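Regulatory protein PcrH (Pseudomonas aeruginosa, PDB 2XCB) probably acts as a TPR-type chaperone of type III secretion, binding the chaperone-binding region of the translocator protein PopD. Local coordinates at residues Q20-G25 against A52-G57; F88-A93 against A127-M132; C95-Q98 against G104-S107. One frame throughout, in Å; residues are numbered along the deposited sequence.

Contact 1: residues Q20-G25 against A52-G57; sequences QLYALG and ARYFLG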
ATOM      1  N   GLN A  20      -1.402   5.131   6.676  1.00 28.35           N
ATOM      2  CA  GLN A  20      -1.213   5.695   5.344  1.00 27.11           C
ATOM      3  C   GLN A  20      -1.652   4.756   4.227  1.00 24.98           C
ATOM      4  O   GLN A  20      -2.166   5.189   3.161  1.00 24.22           O
ATOM      5  CB  GLN A  20       0.252   6.132   5.159  1.00 29.11           C
ATOM      6  CG  GLN A  20       0.650   7.296   6.071  1.00 33.92           C
ATOM      7  CD  GLN A  20       2.173   7.517   6.079  1.00 42.07           C
ATOM      8  OE1 GLN A  20       2.807   7.443   5.035  1.00 45.81           O
ATOM      9  NE2 GLN A  20       2.756   7.765   7.261  1.00 44.12           N
ATOM     10  N   LEU A  21      -1.502   3.467   4.465  1.00 23.38           N
ATOM     11  CA  LEU A  21      -1.969   2.497   3.491  1.00 23.47           C
ATOM     12  C   LEU A  21      -3.506   2.427   3.454  1.00 23.61           C
ATOM     13  O   LEU A  21      -4.098   2.275   2.384  1.00 22.89           O
ATOM     14  CB  LEU A  21      -1.421   1.173   3.923  1.00 25.11           C
ATOM     15  CG  LEU A  21      -0.819   0.211   2.939  1.00 29.94           C
ATOM     16  CD1 LEU A  21      -0.207   0.984   1.759  1.00 28.56           C
ATOM     17  CD2 LEU A  21       0.212  -0.636   3.694  1.00 28.04           C
ATOM     18  N   TYR A  22      -4.147   2.544   4.624  1.00 22.70           N
ATOM     19  CA  TYR A  22      -5.595   2.681   4.644  1.00 22.13           C
ATOM     20  C   TYR A  22      -6.055   3.909   3.903  1.00 24.66           C
ATOM     21  O   TYR A  22      -6.987   3.824   3.086  1.00 25.24           O
ATOM     22  CB  TYR A  22      -6.165   2.581   6.066  1.00 21.58           C
ATOM     23  CG  TYR A  22      -7.665   2.924   6.113  1.00 22.24           C
ATOM     24  CD1 TYR A  22      -8.611   1.977   5.767  1.00 21.89           C
ATOM     25  CD2 TYR A  22      -8.113   4.234   6.403  1.00 23.21           C
ATOM     26  CE1 TYR A  22      -9.971   2.268   5.793  1.00 21.32           C
ATOM     27  CE2 TYR A  22      -9.514   4.544   6.398  1.00 22.82           C
ATOM     28  CZ  TYR A  22     -10.392   3.577   6.076  1.00 25.29           C
ATOM     29  OH  TYR A  22     -11.717   3.853   6.091  1.00 26.59           O
ATOM     30  N   ALA A  23      -5.400   5.070   4.143  1.00 25.68           N
ATOM     31  CA  ALA A  23      -5.650   6.276   3.360  1.00 26.94           C
ATOM     32  C   ALA A  23      -5.550   6.077   1.861  1.00 27.44           C
ATOM     33  O   ALA A  23      -6.337   6.675   1.070  1.00 27.77           O
ATOM     34  CB  ALA A  23      -4.662   7.424   3.767  1.00 26.92           C
ATOM     35  N   LEU A  24      -4.543   5.309   1.457  1.00 27.78           N
ATOM     36  CA  LEU A  24      -4.277   5.090   0.035  1.00 28.95           C
ATOM     37  C   LEU A  24      -5.457   4.322  -0.540  1.00 29.10           C
ATOM     38  O   LEU A  24      -6.016   4.712  -1.582  1.00 28.92           O
ATOM     39  CB  LEU A  24      -2.923   4.366  -0.189  1.00 28.74           C
ATOM     40  CG  LEU A  24      -2.372   4.110  -1.601  1.00 32.61           C
ATOM     41  CD1 LEU A  24      -0.861   4.129  -1.584  1.00 38.24           C
ATOM     42  CD2 LEU A  24      -2.767   2.762  -2.091  1.00 39.25           C
ATOM     43  N   GLY A  25      -5.865   3.274   0.180  1.00 29.07           N
ATOM     44  CA  GLY A  25      -6.987   2.430  -0.219  1.00 28.51           C
ATOM     45  C   GLY A  25      -8.280   3.178  -0.244  1.00 28.07           C
ATOM     46  O   GLY A  25      -9.028   3.046  -1.177  1.00 28.79           O
ATOM     47  N   ALA A  52     -12.032  -3.429  11.917  1.00 22.07           N
ATOM     48  CA  ALA A  52     -13.272  -3.468  11.106  1.00 21.57           C
ATOM     49  C   ALA A  52     -13.247  -2.524   9.871  1.00 20.54           C
ATOM     50  O   ALA A  52     -13.860  -2.826   8.860  1.00 20.11           O
ATOM     51  CB  ALA A  52     -14.537  -3.200  11.999  1.00 20.88           C
ATOM     52  N   ARG A  53     -12.596  -1.365   9.957  1.00 19.73           N
ATOM     53  CA  ARG A  53     -12.522  -0.499   8.777  1.00 21.41           C
ATOM     54  C   ARG A  53     -12.013  -1.216   7.534  1.00 19.50           C
ATOM     55  O   ARG A  53     -12.503  -0.962   6.381  1.00 21.16           O
ATOM     56  CB  ARG A  53     -11.675   0.765   8.996  1.00 21.48           C
ATOM     57  CG  ARG A  53     -11.969   1.593  10.258  1.00 26.01           C
ATOM     58  CD  ARG A  53     -10.859   2.748  10.560  1.00 26.58           C
ATOM     59  NE  ARG A  53      -9.547   2.130  10.771  1.00 28.47           N
ATOM     60  CZ  ARG A  53      -8.370   2.721  10.587  1.00 32.03           C
ATOM     61  NH1 ARG A  53      -8.291   4.006  10.213  1.00 31.67           N
ATOM     62  NH2 ARG A  53      -7.272   2.017  10.808  1.00 30.71           N
ATOM     63  N   TYR A  54     -11.042  -2.092   7.721  1.00 18.16           N
ATOM     64  CA  TYR A  54     -10.431  -2.765   6.550  1.00 17.51           C
ATOM     65  C   TYR A  54     -11.443  -3.719   5.895  1.00 17.80           C
ATOM     66  O   TYR A  54     -11.421  -3.949   4.688  1.00 18.21           O
ATOM     67  CB  TYR A  54      -9.172  -3.580   6.935  1.00 17.45           C
ATOM     68  CG  TYR A  54      -8.099  -2.763   7.620  1.00 17.86           C
ATOM     69  CD1 TYR A  54      -8.116  -1.373   7.527  1.00 20.49           C
ATOM     70  CD2 TYR A  54      -7.063  -3.371   8.347  1.00 19.01           C
ATOM     71  CE1 TYR A  54      -7.110  -0.573   8.195  1.00 23.26           C
ATOM     72  CE2 TYR A  54      -6.040  -2.562   9.028  1.00 19.98           C
ATOM     73  CZ  TYR A  54      -6.097  -1.191   8.902  1.00 23.83           C
ATOM     74  OH  TYR A  54      -5.139  -0.424   9.533  1.00 25.04           O
ATOM     75  N   PHE A  55     -12.324  -4.292   6.705  1.00 19.14           N
ATOM     76  CA  PHE A  55     -13.277  -5.321   6.170  1.00 18.46           C
ATOM     77  C   PHE A  55     -14.470  -4.660   5.492  1.00 19.22           C
ATOM     78  O   PHE A  55     -15.047  -5.202   4.518  1.00 19.55           O
ATOM     79  CB  PHE A  55     -13.689  -6.290   7.281  1.00 18.62           C
ATOM     80  CG  PHE A  55     -12.505  -7.119   7.768  1.00 19.23           C
ATOM     81  CD1 PHE A  55     -12.097  -8.261   7.066  1.00 18.07           C
ATOM     82  CD2 PHE A  55     -11.756  -6.707   8.838  1.00 15.86           C
ATOM     83  CE1 PHE A  55     -10.920  -8.995   7.462  1.00 17.38           C
ATOM     84  CE2 PHE A  55     -10.589  -7.448   9.237  1.00 19.46           C
ATOM     85  CZ  PHE A  55     -10.187  -8.555   8.570  1.00 17.88           C
ATOM     86  N   LEU A  56     -14.841  -3.505   6.043  1.00 17.54           N
ATOM     87  CA  LEU A  56     -15.813  -2.543   5.450  1.00 17.37           C
ATOM     88  C   LEU A  56     -15.281  -2.128   4.122  1.00 17.68           C
ATOM     89  O   LEU A  56     -15.982  -2.174   3.113  1.00 18.09           O
ATOM     90  CB  LEU A  56     -16.048  -1.298   6.376  1.00 17.23           C
ATOM     91  CG  LEU A  56     -17.248  -0.464   5.829  1.00 19.36           C
ATOM     92  CD1 LEU A  56     -18.532  -1.330   5.785  1.00 18.48           C
ATOM     93  CD2 LEU A  56     -17.453   0.808   6.622  1.00 20.19           C
ATOM     94  N   GLY A  57     -14.018  -1.689   4.089  1.00 18.26           N
ATOM     95  CA  GLY A  57     -13.373  -1.301   2.795  1.00 17.40           C
ATOM     96  C   GLY A  57     -13.352  -2.437   1.734  1.00 17.76           C
ATOM     97  O   GLY A  57     -13.795  -2.248   0.560  1.00 16.90           O
TER
HETATM   98  O   HOH W   1     -13.734   1.838   6.286  1.00 32.13           O
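Helices 15-30 and 52-64 approach through Tyr22 and Tyr54, whose CA atoms lie 7.5 Å apart, and nearly all of the contact is made by side chains. The two helices are separated in the chain by helix 34-47, and both belong to the tetratricopeptide-like helical array that binds the PopD peptide. Tyr22 carries the first side of the contact. Its CG is anti to the backbone N (chi1 172°), which sends the ring across to the facing helix. Arg53 lays its guanidinium over one face of that ring as a cation-pi pair, with Arg53 CZ 4.6 Å from the ring centroid of Tyr22 and 14° off the normal. The guanidinium plane is tilted from the ring by 31°, and the closest touch is Arg53 NH1 to Tyr22 CD2 at 3.8 Å. Salt bridges to Asp51 and Glu19 fix the rotation of the guanidinium and hold it above the tyrosine, probably offsetting much of its charge. Tyr54 approaches obliquely, presenting the edge of its own ring: its CD1 stands 3.8 Å from Tyr22 CD1. The Tyr54 side chain also packs on Leu44 and Cys45 of helix 34-47. The phenol end of Tyr22 reaches the binding surface, where OH hydrogen-bonds the backbone of the bound peptide. A water donates to this same OH at 2.9 Å from Tyr22 OH and, through its other hydrogen, to the main-chain O of Arg53, 3.1 Å away.

Contact 2: residues F88-A93 against A127-M132; sequences FPFHAA and ARAGAM
In the C-terminal half of the tetratricopeptide-like array, Phe90 on helix 87-98 packs against Arg128, Ala129 and Met132 on helix 123-140. The short segments run in broadly the same direction, 35° apart, and the Phe90 ring reaches across between axes that are 11.1 Å from each other at closest approach. A chi1 of -178° carries this ring away from its own backbone N and out to helix 123-140. Its far end meets the flat cationic group: Phe90 CZ sits 3.6 Å from Arg128 CZ, over the centre of one guanidinium face, with the two planes 61° apart. Along the CD1-CE1 side of the ring, Phe90 CE1 rests 3.8 Å from Ala129 N, and Phe90 CD1 meets the methyl CB of Ala129 at 4.0 Å. Met132 adds a looser touch, CG to Phe90 CE1 at 4.3 Å. Phe109 of the intervening helix 102-117 packs edge-to-face with Phe90. Next to Phe90, His91 hydrogen-bonds both Glu94 and an acidic side chain of the bound peptide. Parallel packing of this kind, between helices separated by one antiparallel partner, is typical of tetratricopeptide superhelices.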
ATOM      1  N   PHE A  88     -22.361  -2.699   8.256  1.00 17.30           N
ATOM      2  CA  PHE A  88     -22.201  -4.088   7.883  1.00 17.29           C
ATOM      3  C   PHE A  88     -23.531  -4.715   7.503  1.00 16.68           C
ATOM      4  O   PHE A  88     -23.650  -5.208   6.404  1.00 18.50           O
ATOM      5  CB  PHE A  88     -21.477  -4.844   9.001  1.00 17.38           C
ATOM      6  CG  PHE A  88     -19.977  -4.448   9.128  1.00 20.38           C
ATOM      7  CD1 PHE A  88     -19.094  -4.649   8.046  1.00 21.30           C
ATOM      8  CD2 PHE A  88     -19.511  -3.783  10.280  1.00 22.28           C
ATOM      9  CE1 PHE A  88     -17.708  -4.335   8.143  1.00 21.74           C
ATOM     10  CE2 PHE A  88     -18.156  -3.409  10.415  1.00 23.77           C
ATOM     11  CZ  PHE A  88     -17.228  -3.694   9.319  1.00 25.61           C
ATOM     12  N   PRO A  89     -24.535  -4.745   8.421  1.00 16.35           N
ATOM     13  CA  PRO A  89     -25.753  -5.506   7.984  1.00 16.19           C
ATOM     14  C   PRO A  89     -26.513  -4.745   6.909  1.00 15.91           C
ATOM     15  O   PRO A  89     -27.113  -5.308   6.063  1.00 14.78           O
ATOM     16  CB  PRO A  89     -26.601  -5.562   9.283  1.00 15.55           C
ATOM     17  CG  PRO A  89     -25.963  -4.611  10.250  1.00 16.30           C
ATOM     18  CD  PRO A  89     -24.482  -4.640   9.887  1.00 13.90           C
ATOM     19  N   PHE A  90     -26.385  -3.434   6.907  1.00 13.48           N
ATOM     20  CA  PHE A  90     -27.042  -2.652   5.879  1.00 16.18           C
ATOM     21  C   PHE A  90     -26.486  -2.998   4.477  1.00 17.88           C
ATOM     22  O   PHE A  90     -27.289  -3.408   3.578  1.00 18.04           O
ATOM     23  CB  PHE A  90     -26.898  -1.108   6.166  1.00 14.39           C
ATOM     24  CG  PHE A  90     -27.608  -0.223   5.128  1.00 20.32           C
ATOM     25  CD1 PHE A  90     -28.981   0.043   5.227  1.00 22.57           C
ATOM     26  CD2 PHE A  90     -26.894   0.314   4.007  1.00 21.55           C
ATOM     27  CE1 PHE A  90     -29.665   0.849   4.266  1.00 19.66           C
ATOM     28  CE2 PHE A  90     -27.545   1.058   3.031  1.00 20.70           C
ATOM     29  CZ  PHE A  90     -28.975   1.324   3.164  1.00 21.68           C
ATOM     30  N   HIS A  91     -25.150  -2.891   4.269  1.00 15.47           N
ATOM     31  CA  HIS A  91     -24.643  -3.179   2.952  1.00 14.55           C
ATOM     32  C   HIS A  91     -24.730  -4.659   2.625  1.00 15.04           C
ATOM     33  O   HIS A  91     -24.867  -4.991   1.465  1.00 14.18           O
ATOM     34  CB  HIS A  91     -23.226  -2.658   2.753  1.00 15.88           C
ATOM     35  CG  HIS A  91     -23.218  -1.137   2.834  1.00  8.63           C
ATOM     36  ND1 HIS A  91     -23.957  -0.389   1.946  1.00 14.90           N
ATOM     37  CD2 HIS A  91     -22.780  -0.276   3.786  1.00 22.23           C
ATOM     38  CE1 HIS A  91     -23.882   0.914   2.287  1.00 14.72           C
ATOM     39  NE2 HIS A  91     -23.167   1.002   3.405  1.00 13.56           N
ATOM     40  N   ALA A  92     -24.667  -5.502   3.646  1.00 16.76           N
ATOM     41  CA  ALA A  92     -24.885  -6.944   3.439  1.00 15.80           C
ATOM     42  C   ALA A  92     -26.323  -7.179   2.889  1.00 17.52           C
ATOM     43  O   ALA A  92     -26.566  -8.086   2.074  1.00 17.41           O
ATOM     44  CB  ALA A  92     -24.732  -7.709   4.734  1.00 16.94           C
ATOM     45  N   ALA A  93     -27.264  -6.442   3.456  1.00 17.32           N
ATOM     46  CA  ALA A  93     -28.663  -6.574   3.023  1.00 18.25           C
ATOM     47  C   ALA A  93     -28.783  -6.177   1.546  1.00 19.75           C
ATOM     48  O   ALA A  93     -29.483  -6.828   0.781  1.00 16.49           O
ATOM     49  CB  ALA A  93     -29.535  -5.703   3.925  1.00 15.95           C
ATOM     50  N   ALA A 127     -33.043   5.760   9.012  1.00 28.60           N
ATOM     51  CA  ALA A 127     -34.192   6.019   8.133  1.00 29.26           C
ATOM     52  C   ALA A 127     -34.097   5.256   6.825  1.00 27.86           C
ATOM     53  O   ALA A 127     -35.090   4.701   6.353  1.00 28.56           O
ATOM     54  CB  ALA A 127     -34.316   7.519   7.875  1.00 30.92           C
ATOM     55  N   ARG A 128     -32.894   5.141   6.258  1.00 26.46           N
ATOM     56  CA  ARG A 128     -32.727   4.350   5.031  1.00 25.55           C
ATOM     57  C   ARG A 128     -32.951   2.884   5.288  1.00 25.00           C
ATOM     58  O   ARG A 128     -33.515   2.231   4.446  1.00 24.76           O
ATOM     59  CB  ARG A 128     -31.328   4.477   4.401  1.00 26.29           C
ATOM     60  CG  ARG A 128     -31.022   5.811   3.704  1.00 28.58           C
ATOM     61  CD  ARG A 128     -29.544   5.802   3.213  1.00 32.87           C
ATOM     62  NE  ARG A 128     -29.359   4.991   2.009  1.00 36.26           N
ATOM     63  CZ  ARG A 128     -28.197   4.504   1.582  1.00 35.89           C
ATOM     64  NH1 ARG A 128     -27.073   4.690   2.275  1.00 35.26           N
ATOM     65  NH2 ARG A 128     -28.174   3.821   0.448  1.00 36.87           N
ATOM     66  N   ALA A 129     -32.449   2.373   6.412  1.00 24.50           N
ATOM     67  CA  ALA A 129     -32.601   0.989   6.752  1.00 24.28           C
ATOM     68  C   ALA A 129     -34.101   0.692   6.938  1.00 23.90           C
ATOM     69  O   ALA A 129     -34.569  -0.365   6.547  1.00 25.81           O
ATOM     70  CB  ALA A 129     -31.805   0.679   8.010  1.00 23.09           C
ATOM     71  N   GLY A 130     -34.832   1.612   7.545  1.00 25.25           N
ATOM     72  CA  GLY A 130     -36.286   1.456   7.778  1.00 25.65           C
ATOM     73  C   GLY A 130     -36.998   1.496   6.444  1.00 26.91           C
ATOM     74  O   GLY A 130     -37.820   0.595   6.168  1.00 27.00           O
ATOM     75  N   ALA A 131     -36.606   2.432   5.554  1.00 26.41           N
ATOM     76  CA  ALA A 131     -37.215   2.498   4.199  1.00 26.61           C
ATOM     77  C   ALA A 131     -36.982   1.220   3.385  1.00 27.23           C
ATOM     78  O   ALA A 131     -37.930   0.650   2.768  1.00 26.36           O
ATOM     79  CB  ALA A 131     -36.715   3.731   3.398  1.00 26.42           C
ATOM     80  N   MET A 132     -35.721   0.760   3.365  1.00 26.57           N
ATOM     81  CA  MET A 132     -35.394  -0.495   2.683  1.00 25.80           C
ATOM     82  C   MET A 132     -36.095  -1.702   3.283  1.00 25.43           C
ATOM     83  O   MET A 132     -36.586  -2.602   2.555  1.00 24.62           O
ATOM     84  CB  MET A 132     -33.850  -0.724   2.613  1.00 25.70           C
ATOM     85  CG  MET A 132     -33.114   0.251   1.689  1.00 30.12           C
ATOM     86  SD  MET A 132     -33.873   0.299   0.037  1.00 30.37           S
ATOM     87  CE  MET A 132     -33.450  -1.330  -0.639  1.00 29.89           C
TER

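Contact 3: residues C95-Q98 against G104-S107; sequences CHLQ and GAES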
ATOM      1  N   CYS A  95     -26.489  -6.573  -0.761  1.00 18.81           N
ATOM      2  CA  CYS A  95     -25.916  -7.680  -1.503  1.00 18.35           C
ATOM      3  C   CYS A  95     -26.940  -8.814  -1.506  1.00 19.14           C
ATOM      4  O   CYS A  95     -27.092  -9.426  -2.539  1.00 20.98           O
ATOM      5  CB  CYS A  95     -24.583  -8.210  -0.884  1.00 17.95           C
ATOM      6  SG  CYS A  95     -23.259  -6.882  -0.861  1.00 20.28           S
ATOM      7  N   HIS A  96     -27.595  -9.108  -0.377  1.00 18.72           N
ATOM      8  CA  HIS A  96     -28.557 -10.197  -0.386  1.00 19.00           C
ATOM      9  C   HIS A  96     -29.668  -9.928  -1.408  1.00 20.02           C
ATOM     10  O   HIS A  96     -30.153 -10.822  -2.096  1.00 20.50           O
ATOM     11  CB  HIS A  96     -29.186 -10.344   0.992  1.00 19.98           C
ATOM     12  CG  HIS A  96     -28.328 -11.046   2.000  1.00 19.99           C
ATOM     13  ND1 HIS A  96     -27.818 -12.305   1.794  1.00 19.29           N
ATOM     14  CD2 HIS A  96     -27.844 -10.634   3.197  1.00 20.48           C
ATOM     15  CE1 HIS A  96     -27.148 -12.693   2.872  1.00 22.24           C
ATOM     16  NE2 HIS A  96     -27.155 -11.697   3.743  1.00 22.51           N
ATOM     17  N   LEU A  97     -30.081  -8.677  -1.479  1.00 20.04           N
ATOM     18  CA  LEU A  97     -31.152  -8.238  -2.388  1.00 21.57           C
ATOM     19  C   LEU A  97     -30.730  -8.465  -3.825  1.00 22.11           C
ATOM     20  O   LEU A  97     -31.441  -9.129  -4.611  1.00 21.33           O
ATOM     21  CB  LEU A  97     -31.417  -6.741  -2.135  1.00 22.07           C
ATOM     22  CG  LEU A  97     -32.716  -6.229  -1.539  1.00 28.52           C
ATOM     23  CD1 LEU A  97     -32.956  -4.762  -2.052  1.00 25.25           C
ATOM     24  CD2 LEU A  97     -33.903  -7.136  -1.962  1.00 24.23           C
ATOM     25  N   GLN A  98     -29.514  -8.042  -4.166  1.00 21.00           N
ATOM     26  CA  GLN A  98     -29.023  -8.270  -5.541  0.50 21.77           C
ATOM     27  C   GLN A  98     -28.856  -9.758  -5.842  1.00 22.26           C
ATOM     28  O   GLN A  98     -28.962 -10.189  -7.014  1.00 23.41           O
ATOM     29  CB  GLN A  98     -27.778  -7.418  -5.887  0.50 21.70           C
ATOM     30  CG  GLN A  98     -28.026  -5.898  -5.846  0.50 20.06           C
ATOM     31  CD  GLN A  98     -29.325  -5.419  -6.581  0.50 22.72           C
ATOM     32  OE1 GLN A  98     -29.448  -5.556  -7.806  0.50 20.38           O
ATOM     33  NE2 GLN A  98     -30.289  -4.853  -5.808  0.50 22.30           N
ATOM     34  N   GLY A 104     -32.557 -12.875   3.686  1.00 21.52           N
ATOM     35  CA  GLY A 104     -31.291 -12.267   4.111  1.00 20.78           C
ATOM     36  C   GLY A 104     -31.396 -10.738   4.095  1.00 19.73           C
ATOM     37  O   GLY A 104     -30.920 -10.062   4.999  1.00 19.61           O
ATOM     38  N   ALA A 105     -32.029 -10.153   3.096  1.00 19.58           N
ATOM     39  CA  ALA A 105     -32.004  -8.685   3.032  1.00 18.21           C
ATOM     40  C   ALA A 105     -32.854  -8.124   4.151  1.00 18.94           C
ATOM     41  O   ALA A 105     -32.546  -7.064   4.726  1.00 19.08           O
ATOM     42  CB  ALA A 105     -32.548  -8.180   1.666  1.00 17.73           C
ATOM     43  N   GLU A 106     -34.015  -8.748   4.359  1.00 18.47           N
ATOM     44  CA  GLU A 106     -34.909  -8.299   5.460  1.00 20.66           C
ATOM     45  C   GLU A 106     -34.167  -8.335   6.820  1.00 19.51           C
ATOM     46  O   GLU A 106     -34.263  -7.387   7.560  1.00 18.89           O
ATOM     47  CB  GLU A 106     -36.140  -9.217   5.531  1.00 20.74           C
ATOM     48  CG  GLU A 106     -37.061  -8.948   6.713  1.00 24.11           C
ATOM     49  CD  GLU A 106     -38.413  -9.676   6.594  1.00 32.23           C
ATOM     50  OE1 GLU A 106     -38.396 -10.924   6.467  1.00 30.91           O
ATOM     51  OE2 GLU A 106     -39.471  -9.002   6.599  1.00 30.98           O
ATOM     52  N   SER A 107     -33.490  -9.460   7.129  1.00 20.63           N
ATOM     53  CA  SER A 107     -32.700  -9.592   8.379  0.50 21.43           C
ATOM     54  C   SER A 107     -31.681  -8.455   8.484  1.00 21.71           C
ATOM     55  O   SER A 107     -31.599  -7.764   9.527  1.00 21.67           O
ATOM     56  CB  SER A 107     -31.921 -10.912   8.388  0.50 22.40           C
ATOM     57  OG  SER A 107     -32.766 -11.997   8.149  0.50 24.24           O
TER
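Gly104, whose CA faces the His96 ring, has its amide N hydrogen-bonded to OD1 of Asp101. The bond holds the first turn of helix 102-117, which forms with helix 87-98 a helical hairpin within the tetratricopeptide-like array. Within these segments the CA atoms of His96 and Ala105 come nearest, 5.1 Å apart, a distance that small residues on the second helix permit. With no side chain of its own, Gly104 offers its CA to the face of the imidazole. The CA lies 3.9 Å from the ring centroid of His96 and 14° off the normal, a CH-pi contact displaced toward the rim. The histidine is aimed there by a chi1 of -78°, which puts CG beside the backbone N. Further contacts follow the same peptide: CD2 of His96 is 3.6 Å from Gly104 O, and CB of His96 stands 3.5 Å from the amide N of Ala105. Across this contact the imidazole thus lies against the backbone of Gly104. Leu72 of helix 68-81 also packs on His96, whereas Leu97 turns to helix 123-140 and meets Met132 and Arg139. Leu97 still shares in the hairpin, because its branch point touches the small methyl of the facing helix: Leu97 CG is 3.8 Å from Ala105 CB, and Leu97 CD2 reaches that same CB at 4.0 Å.

In the fold
Following the chain from its N terminus, contact 1 closes first, joining helix 15-30 to helix 52-64 across the intervening helix 34-47. Contact 2 opens only afterwards, on helix 87-98, so the two are in series, on opposite sides of the chain's centre. Their segments nonetheless touch where Phe88 packs on Ala52 and Leu56. Contact 3 starts further along helix 87-98 and closes at once over a short turn onto helix 102-117, falling wholly within the longer loop that contact 2 completes at helix 123-140. Met132 against Leu97 and Ala93 against Ala105 join these two into one three-helix packing unit, while the bound peptide touches contacts 1 and 2.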